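Local structure of CREG-like beta-barrel domain-containing protein (3DNH) at residues A[34-42]-A[91-99]; A[60-70]-A[124-132]. The protein is of unknown function but has a CREG-like beta-barrel fold and may bind a flavin such as FMN. One frame throughout, in Å; residues are numbered along the deposited sequence. Where two conformers were deposited one is given.

Overall arrangement
Both contacts are buried and belong to one six-stranded antiparallel barrel, and both reach the second subunit. Contact 1 joins the end of helix 28-38 and the start of strand 41-47 to the end of strand 88-93; it is mostly apolar, with one water bridging backbone groups. Contact 2 sets helix 121-131 against strands 54-63 and 69-74, and there an arginine and a tyrosine grip one backbone oxygen and an asparagine lies on a tyrosine face, with a less buried end at the turn. Strands 41-47 and 54-63 are neighbours, and the two contacts touch: R40 NH1 lies 2.7 Å from R131 O, a probable hydrogen bond, while I63 packs against helix 28-38.

Contact 1: residues A[34-42]-A[91-99]; sequences DVLHTSRTA and VTLAPFGKG
The carbonyl oxygen of A94 accepts a hydrogen bond from an ordered water (A94 O to water 2.7 Å), and the same water accepts from the backbone nitrogen of T41 (T41 N to water 3.0 Å). It joins two backbones at the seam where strands 41-47 and 88-93 close the antiparallel barrel, a split-barrel fold of the FMN-binding kind. A94 O also takes a weak bond from F96 N across the inverse gamma turn centred on P95, a residue whose ring suits so sharp a bend.

Between the seam and helix 28-38 lies L93, whose branched end fills space in two directions. CD1 reaches A42 CB at 3.9 Å, where alanine's small methyl lets the backbones come near, and CD2 lies against L36. S39 is small enough to bring its CB within 3.8 Å of L93 CB. Its hydroxyl is turned back to the helix, with OG beside its own backbone N (chi1 -55°), and gives a 2.6 Å bond from S39 OG to V35 O, tilted 18° from the carbonyl plane. V35 sends CG1 forward, opposite its backbone nitrogen (chi1 177°), to within 3.4 Å of L93 O.

T92 faces the other way, and its OG1 bonds T56 of the second subunit. F96 meets its counterpart F96 of that subunit ring to ring. Within its own chain, the F96 ring carries A94 CB over the centre of one face, while its edge points at a carbonyl, CE2 standing 3.4 Å from T41 O near the ring plane.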
loop_
_atom_site.group_PDB
_atom_site.type_symbol
_atom_site.label_atom_id
_atom_site.label_comp_id
_atom_site.label_asym_id
_atom_site.label_seq_id
_atom_site.Cartn_x
_atom_site.Cartn_y
_atom_site.Cartn_z
ATOM N N ASP A 34 -10.112 10.451 9.301
ATOM C CA ASP A 34 -9.011 9.970 10.131
ATOM C C ASP A 34 -7.978 9.248 9.305
ATOM O O ASP A 34 -6.789 9.495 9.462
ATOM C CB ASP A 34 -9.505 9.049 11.245
ATOM C CG ASP A 34 -8.615 9.103 12.469
ATOM O OD1 ASP A 34 -8.310 10.232 12.941
ATOM O OD2 ASP A 34 -8.239 8.020 12.975
ATOM N N VAL A 35 -8.422 8.383 8.398
ATOM C CA VAL A 35 -7.489 7.709 7.462
ATOM C C VAL A 35 -6.797 8.731 6.587
ATOM O O VAL A 35 -5.593 8.604 6.258
ATOM C CB VAL A 35 -8.229 6.691 6.541
ATOM C CG1 VAL A 35 -7.265 6.070 5.528
ATOM C CG2 VAL A 35 -8.874 5.590 7.383
ATOM N N LEU A 36 -7.573 9.719 6.144
ATOM C CA LEU A 36 -7.034 10.769 5.325
ATOM C C LEU A 36 -5.841 11.457 5.998
ATOM O O LEU A 36 -4.786 11.672 5.352
ATOM C CB LEU A 36 -8.089 11.802 4.980
ATOM C CG LEU A 36 -7.650 13.054 4.217
ATOM C CD1 LEU A 36 -7.257 12.780 2.786
ATOM C CD2 LEU A 36 -8.845 14.042 4.299
ATOM N N HIS A 37 -5.998 11.764 7.273
ATOM C CA HIS A 37 -5.008 12.578 7.954
ATOM C C HIS A 37 -3.837 11.805 8.547
ATOM O O HIS A 37 -2.813 12.406 8.924
ATOM C CB HIS A 37 -5.676 13.455 9.011
ATOM C CG HIS A 37 -6.379 14.666 8.433
ATOM N ND1 HIS A 37 -5.784 15.911 8.373
ATOM C CD2 HIS A 37 -7.615 14.818 7.891
ATOM C CE1 HIS A 37 -6.612 16.774 7.793
ATOM N NE2 HIS A 37 -7.733 16.136 7.499
ATOM N N THR A 38 -4.008 10.500 8.691
ATOM C CA THR A 38 -3.053 9.717 9.451
ATOM C C THR A 38 -2.406 8.618 8.614
ATOM O O THR A 38 -1.726 7.737 9.164
ATOM C CB THR A 38 -3.667 9.117 10.763
ATOM O OG1 THR A 38 -4.775 8.246 10.439
ATOM C CG2 THR A 38 -4.140 10.223 11.728
ATOM N N SER A 39 -2.608 8.649 7.310
ATOM C CA SER A 39 -1.927 7.656 6.432
ATOM C C SER A 39 -0.679 8.238 5.764
ATOM O O SER A 39 -0.776 9.255 5.080
ATOM C CB SER A 39 -2.912 7.073 5.383
ATOM O OG SER A 39 -4.058 6.524 6.063
ATOM N N ARG A 40 0.486 7.602 5.971
ATOM C CA ARG A 40 1.740 7.996 5.278
ATOM C C ARG A 40 1.833 7.459 3.853
ATOM O O ARG A 40 2.141 8.192 2.924
ATOM C CB ARG A 40 3.021 7.564 6.034
ATOM C CG ARG A 40 3.573 8.607 7.047
ATOM C CD ARG A 40 5.013 8.167 7.651
ATOM N NE ARG A 40 5.762 9.322 8.155
ATOM C CZ ARG A 40 5.827 9.673 9.432
ATOM N NH1 ARG A 40 6.535 10.738 9.795
ATOM N NH2 ARG A 40 5.227 8.931 10.367
ATOM N N THR A 41 1.583 6.166 3.686
ATOM C CA THR A 41 1.776 5.528 2.400
ATOM C C THR A 41 0.449 5.355 1.678
ATOM O O THR A 41 -0.575 5.074 2.302
ATOM C CB THR A 41 2.513 4.187 2.534
ATOM O OG1 THR A 41 3.734 4.399 3.256
ATOM C CG2 THR A 41 2.878 3.627 1.155
ATOM N N ALA A 42 0.492 5.602 0.370
ATOM C CA ALA A 42 -0.642 5.511 -0.519
ATOM C C ALA A 42 -0.298 4.662 -1.754
ATOM O O ALA A 42 0.795 4.749 -2.274
ATOM C CB ALA A 42 -1.029 6.909 -0.978
ATOM N N VAL A 91 -6.027 6.963 -5.619
ATOM C CA VAL A 91 -5.119 6.636 -4.498
ATOM C C VAL A 91 -5.874 5.856 -3.443
ATOM O O VAL A 91 -7.081 6.052 -3.289
ATOM C CB VAL A 91 -4.471 7.897 -3.828
ATOM C CG1 VAL A 91 -3.679 8.683 -4.819
ATOM C CG2 VAL A 91 -5.551 8.807 -3.206
ATOM N N THR A 92 -5.186 4.937 -2.777
ATOM C CA THR A 92 -5.765 4.282 -1.619
ATOM C C THR A 92 -4.857 4.555 -0.455
ATOM O O THR A 92 -3.671 4.269 -0.495
ATOM C CB THR A 92 -6.025 2.789 -1.813
ATOM O OG1 THR A 92 -6.944 2.635 -2.905
ATOM C CG2 THR A 92 -6.647 2.121 -0.510
ATOM N N LEU A 93 -5.455 5.149 0.570
ATOM C CA LEU A 93 -4.792 5.416 1.809
ATOM C C LEU A 93 -5.228 4.406 2.857
ATOM O O LEU A 93 -6.419 4.074 2.966
ATOM C CB LEU A 93 -5.115 6.832 2.238
ATOM C CG LEU A 93 -4.305 7.940 1.569
ATOM C CD1 LEU A 93 -4.590 8.022 0.071
ATOM C CD2 LEU A 93 -4.708 9.285 2.231
ATOM N N ALA A 94 -4.268 3.903 3.637
ATOM C CA ALA A 94 -4.611 3.001 4.729
ATOM C C ALA A 94 -3.568 3.113 5.846
ATOM O O ALA A 94 -2.422 3.478 5.544
ATOM C CB ALA A 94 -4.714 1.581 4.222
ATOM N N PRO A 95 -3.946 2.827 7.123
ATOM C CA PRO A 95 -2.918 2.690 8.180
ATOM C C PRO A 95 -2.121 1.388 7.933
ATOM O O PRO A 95 -2.257 0.428 8.699
ATOM C CB PRO A 95 -3.746 2.586 9.478
ATOM C CG PRO A 95 -5.067 1.982 9.031
ATOM C CD PRO A 95 -5.315 2.615 7.670
ATOM N N PHE A 96 -1.343 1.355 6.841
ATOM C CA PHE A 96 -0.655 0.124 6.421
ATOM C C PHE A 96 0.315 -0.444 7.461
ATOM O O PHE A 96 0.510 -1.670 7.540
ATOM C CB PHE A 96 0.132 0.364 5.150
ATOM C CG PHE A 96 -0.701 0.477 3.946
ATOM C CD1 PHE A 96 -1.396 -0.610 3.472
ATOM C CD2 PHE A 96 -0.789 1.691 3.263
ATOM C CE1 PHE A 96 -2.181 -0.483 2.320
ATOM C CE2 PHE A 96 -1.550 1.819 2.115
ATOM C CZ PHE A 96 -2.245 0.743 1.641
ATOM N N GLY A 97 0.939 0.427 8.252
ATOM C CA GLY A 97 1.830 -0.087 9.296
ATOM C C GLY A 97 1.136 -0.989 10.307
ATOM O O GLY A 97 1.802 -1.788 10.982
ATOM N N LYS A 98 -0.194 -0.870 10.418
ATOM C CA LYS A 98 -0.944 -1.517 11.512
ATOM C C LYS A 98 -1.349 -2.965 11.229
ATOM O O LYS A 98 -2.080 -3.575 12.006
ATOM C CB LYS A 98 -2.186 -0.659 11.916
ATOM N N GLY A 99 -0.884 -3.528 10.124
ATOM C CA GLY A 99 -1.170 -4.938 9.881
ATOM C C GLY A 99 -1.859 -5.157 8.560
ATOM O O GLY A 99 -1.850 -4.274 7.705
HETATM O O HOH W 1 0.150 4.439 5.622
#

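Contact 2: residues A[60-70]-A[124-132]; sequences NIGIEPDGTPF and AIARYIARY
N60 lays its CB over the centre of the Y132 ring, 3.6 Å from the centroid, in a CH-pi contact; its amide runs nearly parallel to that ring. A slim, flat, polar side chain suits this place, because ND2 also donates to Y128 OH (N60 ND2 to Y128 OH 3.1 Å), while D100 and A101 of the second subunit take up the amide ends.

The carbonyl of I61 is gripped twice. R131 NH1 (2.8 Å from I61 O) and Y132 OH (2.7 Å from I61 O) donate from opposite faces of its plane, so two long side chains at the helix end satisfy one buried oxygen. R131 has the length for this, its chain extended from CG to NE, and both NH1 and NH2 of its guanidinium also touch I63 CG1.

F70 has CG between its backbone N and its carbonyl carbon (chi1 77°), which brings one ring face over G62 CA, where glycine leaves room. The ring's CZ lies 3.5 Å from A124 O, and its CE1 3.9 Å from Y128 CD1. Farther out, P65 CD presses on one face of the R127 guanidinium, 3.3 Å from NH2. E64 reaches R127 NH1 through a water and forms a salt bridge with R148.

Helix 121-131 thus packs across the hairpin of strands 54-63 and 69-74, with strand 144-157 bordering F70 and A124, helix 135-138 beside Y128, and helix 28-38 against I63.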
loop_
_atom_site.group_PDB
_atom_site.type_symbol
_atom_site.label_atom_id
_atom_site.label_comp_id
_atom_site.label_asym_id
_atom_site.label_seq_id
_atom_site.Cartn_x
_atom_site.Cartn_y
_atom_site.Cartn_z
ATOM N N ASN A 60 4.421 8.558 -0.901
ATOM C CA ASN A 60 4.177 9.175 0.394
ATOM C C ASN A 60 3.137 10.288 0.223
ATOM O O ASN A 60 3.156 11.026 -0.764
ATOM C CB ASN A 60 5.467 9.815 0.919
ATOM C CG ASN A 60 6.642 8.845 1.020
ATOM O OD1 ASN A 60 6.515 7.705 1.495
ATOM N ND2 ASN A 60 7.839 9.346 0.673
ATOM N N ILE A 61 2.311 10.482 1.231
ATOM C CA ILE A 61 1.208 11.466 1.201
ATOM C C ILE A 61 1.463 12.657 2.122
ATOM O O ILE A 61 1.701 12.486 3.366
ATOM C CB ILE A 61 -0.117 10.744 1.639
ATOM C CG1 ILE A 61 -0.589 9.815 0.508
ATOM C CG2 ILE A 61 -1.248 11.736 1.951
ATOM C CD1 ILE A 61 -0.903 10.541 -0.831
ATOM N N GLY A 62 1.435 13.858 1.526
ATOM C CA GLY A 62 1.341 15.099 2.321
ATOM C C GLY A 62 -0.129 15.552 2.418
ATOM O O GLY A 62 -0.952 15.137 1.621
ATOM N N ILE A 63 -0.472 16.360 3.419
ATOM C CA ILE A 63 -1.840 16.888 3.513
ATOM C C ILE A 63 -1.764 18.403 3.709
ATOM O O ILE A 63 -0.996 18.882 4.550
ATOM C CB ILE A 63 -2.699 16.250 4.661
ATOM C CG1 ILE A 63 -2.759 14.737 4.591
ATOM C CG2 ILE A 63 -4.141 16.606 4.486
ATOM C CD1 ILE A 63 -3.797 14.191 3.541
ATOM N N GLU A 64 -2.569 19.153 2.960
ATOM C CA GLU A 64 -2.645 20.592 3.140
ATOM C C GLU A 64 -3.710 20.957 4.219
ATOM O O GLU A 64 -4.556 20.117 4.548
ATOM C CB GLU A 64 -2.916 21.255 1.782
ATOM C CG GLU A 64 -1.940 20.731 0.685
ATOM C CD GLU A 64 -2.134 21.423 -0.664
ATOM O OE1 GLU A 64 -1.106 21.719 -1.322
ATOM O OE2 GLU A 64 -3.311 21.673 -1.042
ATOM N N PRO A 65 -3.643 22.179 4.793
ATOM C CA PRO A 65 -4.564 22.594 5.879
ATOM C C PRO A 65 -6.042 22.261 5.632
ATOM O O PRO A 65 -6.698 21.834 6.546
ATOM C CB PRO A 65 -4.344 24.096 5.956
ATOM C CG PRO A 65 -2.896 24.249 5.566
ATOM C CD PRO A 65 -2.653 23.231 4.507
ATOM N N ASP A 66 -6.542 22.411 4.403
ATOM C CA ASP A 66 -7.940 22.062 4.065
ATOM C C ASP A 66 -8.196 20.546 3.858
ATOM O O ASP A 66 -9.289 20.162 3.431
ATOM C CB ASP A 66 -8.444 22.863 2.842
ATOM C CG ASP A 66 -7.783 22.427 1.548
ATOM O OD1 ASP A 66 -8.104 22.962 0.490
ATOM O OD2 ASP A 66 -6.911 21.548 1.599
ATOM N N GLY A 67 -7.181 19.726 4.105
ATOM C CA GLY A 67 -7.276 18.271 3.994
ATOM C C GLY A 67 -6.886 17.680 2.654
ATOM O O GLY A 67 -6.950 16.456 2.494
ATOM N N THR A 68 -6.448 18.529 1.710
ATOM C CA THR A 68 -6.095 18.105 0.352
ATOM C C THR A 68 -4.786 17.300 0.325
ATOM O O THR A 68 -3.740 17.822 0.744
ATOM C CB THR A 68 -5.942 19.300 -0.621
ATOM O OG1 THR A 68 -7.168 20.035 -0.706
ATOM C CG2 THR A 68 -5.602 18.795 -2.011
ATOM N N PRO A 69 -4.841 16.042 -0.176
ATOM C CA PRO A 69 -3.618 15.273 -0.291
ATOM C C PRO A 69 -2.716 15.774 -1.409
ATOM O O PRO A 69 -3.194 16.222 -2.462
ATOM C CB PRO A 69 -4.103 13.853 -0.607
ATOM C CG PRO A 69 -5.548 13.845 -0.425
ATOM C CD PRO A 69 -5.990 15.267 -0.673
ATOM N N PHE A 70 -1.398 15.684 -1.183
ATOM C CA PHE A 70 -0.459 16.051 -2.240
ATOM C C PHE A 70 0.689 15.069 -2.176
ATOM O O PHE A 70 0.893 14.372 -1.177
ATOM C CB PHE A 70 -0.012 17.546 -2.146
ATOM C CG PHE A 70 1.023 17.838 -1.059
ATOM C CD1 PHE A 70 2.393 17.822 -1.350
ATOM C CD2 PHE A 70 0.626 18.161 0.244
ATOM C CE1 PHE A 70 3.354 18.134 -0.340
ATOM C CE2 PHE A 70 1.554 18.448 1.238
ATOM C CZ PHE A 70 2.931 18.428 0.942
ATOM N N ALA A 124 5.239 23.504 -0.206
ATOM C CA ALA A 124 4.891 22.094 -0.289
ATOM C C ALA A 124 6.083 21.239 0.147
ATOM O O ALA A 124 5.927 20.199 0.801
ATOM C CB ALA A 124 4.423 21.735 -1.726
ATOM N N ILE A 125 7.281 21.698 -0.195
ATOM C CA ILE A 125 8.538 21.052 0.235
ATOM C C ILE A 125 8.659 21.009 1.741
ATOM O O ILE A 125 8.976 19.978 2.333
ATOM C CB ILE A 125 9.805 21.815 -0.322
ATOM C CG1 ILE A 125 9.946 21.575 -1.825
ATOM C CG2 ILE A 125 11.106 21.379 0.371
ATOM C CD1 ILE A 125 9.985 20.145 -2.142
ATOM N N ALA A 126 8.467 22.141 2.377
ATOM C CA ALA A 126 8.652 22.169 3.809
ATOM C C ALA A 126 7.585 21.267 4.503
ATOM O O ALA A 126 7.913 20.479 5.405
ATOM C CB ALA A 126 8.604 23.588 4.317
ATOM N N ARG A 127 6.348 21.342 4.019
ATOM C CA ARG A 127 5.272 20.480 4.538
ATOM C C ARG A 127 5.566 18.985 4.383
ATOM O O ARG A 127 5.320 18.184 5.294
ATOM C CB ARG A 127 3.958 20.800 3.853
ATOM C CG ARG A 127 3.292 22.025 4.332
ATOM C CD ARG A 127 2.161 22.384 3.368
ATOM N NE ARG A 127 1.446 23.576 3.815
ATOM C CZ ARG A 127 0.476 24.189 3.142
ATOM N NH1 ARG A 127 0.114 23.769 1.922
ATOM N NH2 ARG A 127 -0.113 25.254 3.700
ATOM N N TYR A 128 6.112 18.608 3.225
ATOM C CA TYR A 128 6.441 17.237 2.956
ATOM C C TYR A 128 7.606 16.702 3.804
ATOM O O TYR A 128 7.531 15.600 4.349
ATOM C CB TYR A 128 6.809 17.135 1.480
ATOM C CG TYR A 128 6.879 15.745 0.918
ATOM C CD1 TYR A 128 5.753 15.152 0.332
ATOM C CD2 TYR A 128 8.085 15.067 0.868
ATOM C CE1 TYR A 128 5.828 13.878 -0.234
ATOM C CE2 TYR A 128 8.187 13.815 0.300
ATOM C CZ TYR A 128 7.053 13.225 -0.267
ATOM O OH TYR A 128 7.178 11.989 -0.868
ATOM N N ILE A 129 8.696 17.481 3.873
ATOM C CA ILE A 129 9.865 17.203 4.697
ATOM C C ILE A 129 9.509 16.960 6.168
ATOM O O ILE A 129 10.106 16.115 6.827
ATOM C CB ILE A 129 10.891 18.398 4.639
ATOM C CG1 ILE A 129 11.700 18.416 3.315
ATOM C CG2 ILE A 129 11.864 18.379 5.798
ATOM C CD1 ILE A 129 12.166 17.126 2.897
ATOM N N ALA A 130 8.539 17.726 6.649
ATOM C CA ALA A 130 8.013 17.615 8.019
ATOM C C ALA A 130 7.554 16.180 8.318
ATOM O O ALA A 130 7.735 15.707 9.420
ATOM C CB ALA A 130 6.862 18.624 8.227
ATOM N N ARG A 131 7.025 15.470 7.317
ATOM C CA ARG A 131 6.570 14.097 7.505
ATOM C C ARG A 131 7.593 13.060 7.096
ATOM O O ARG A 131 7.588 11.942 7.629
ATOM C CB ARG A 131 5.258 13.850 6.728
ATOM C CG ARG A 131 4.038 14.361 7.381
ATOM C CD ARG A 131 2.820 14.013 6.491
ATOM N NE ARG A 131 1.587 14.120 7.239
ATOM C CZ ARG A 131 0.410 13.619 6.861
ATOM N NH1 ARG A 131 0.291 12.931 5.732
ATOM N NH2 ARG A 131 -0.651 13.775 7.649
ATOM N N TYR A 132 8.452 13.436 6.142
ATOM C CA TYR A 132 9.335 12.520 5.419
ATOM C C TYR A 132 10.743 13.124 5.411
ATOM O O TYR A 132 11.180 13.700 4.391
ATOM C CB TYR A 132 8.818 12.276 3.974
ATOM C CG TYR A 132 7.384 11.847 3.992
ATOM C CD1 TYR A 132 7.037 10.616 4.574
ATOM C CD2 TYR A 132 6.370 12.674 3.506
ATOM C CE1 TYR A 132 5.741 10.226 4.691
ATOM C CE2 TYR A 132 5.037 12.278 3.613
ATOM C CZ TYR A 132 4.738 11.054 4.210
ATOM O OH TYR A 132 3.451 10.638 4.337
HETATM O O HOH W 2 4.918 11.468 -2.546
HETATM O O HOH W 3 1.560 21.832 -0.295
#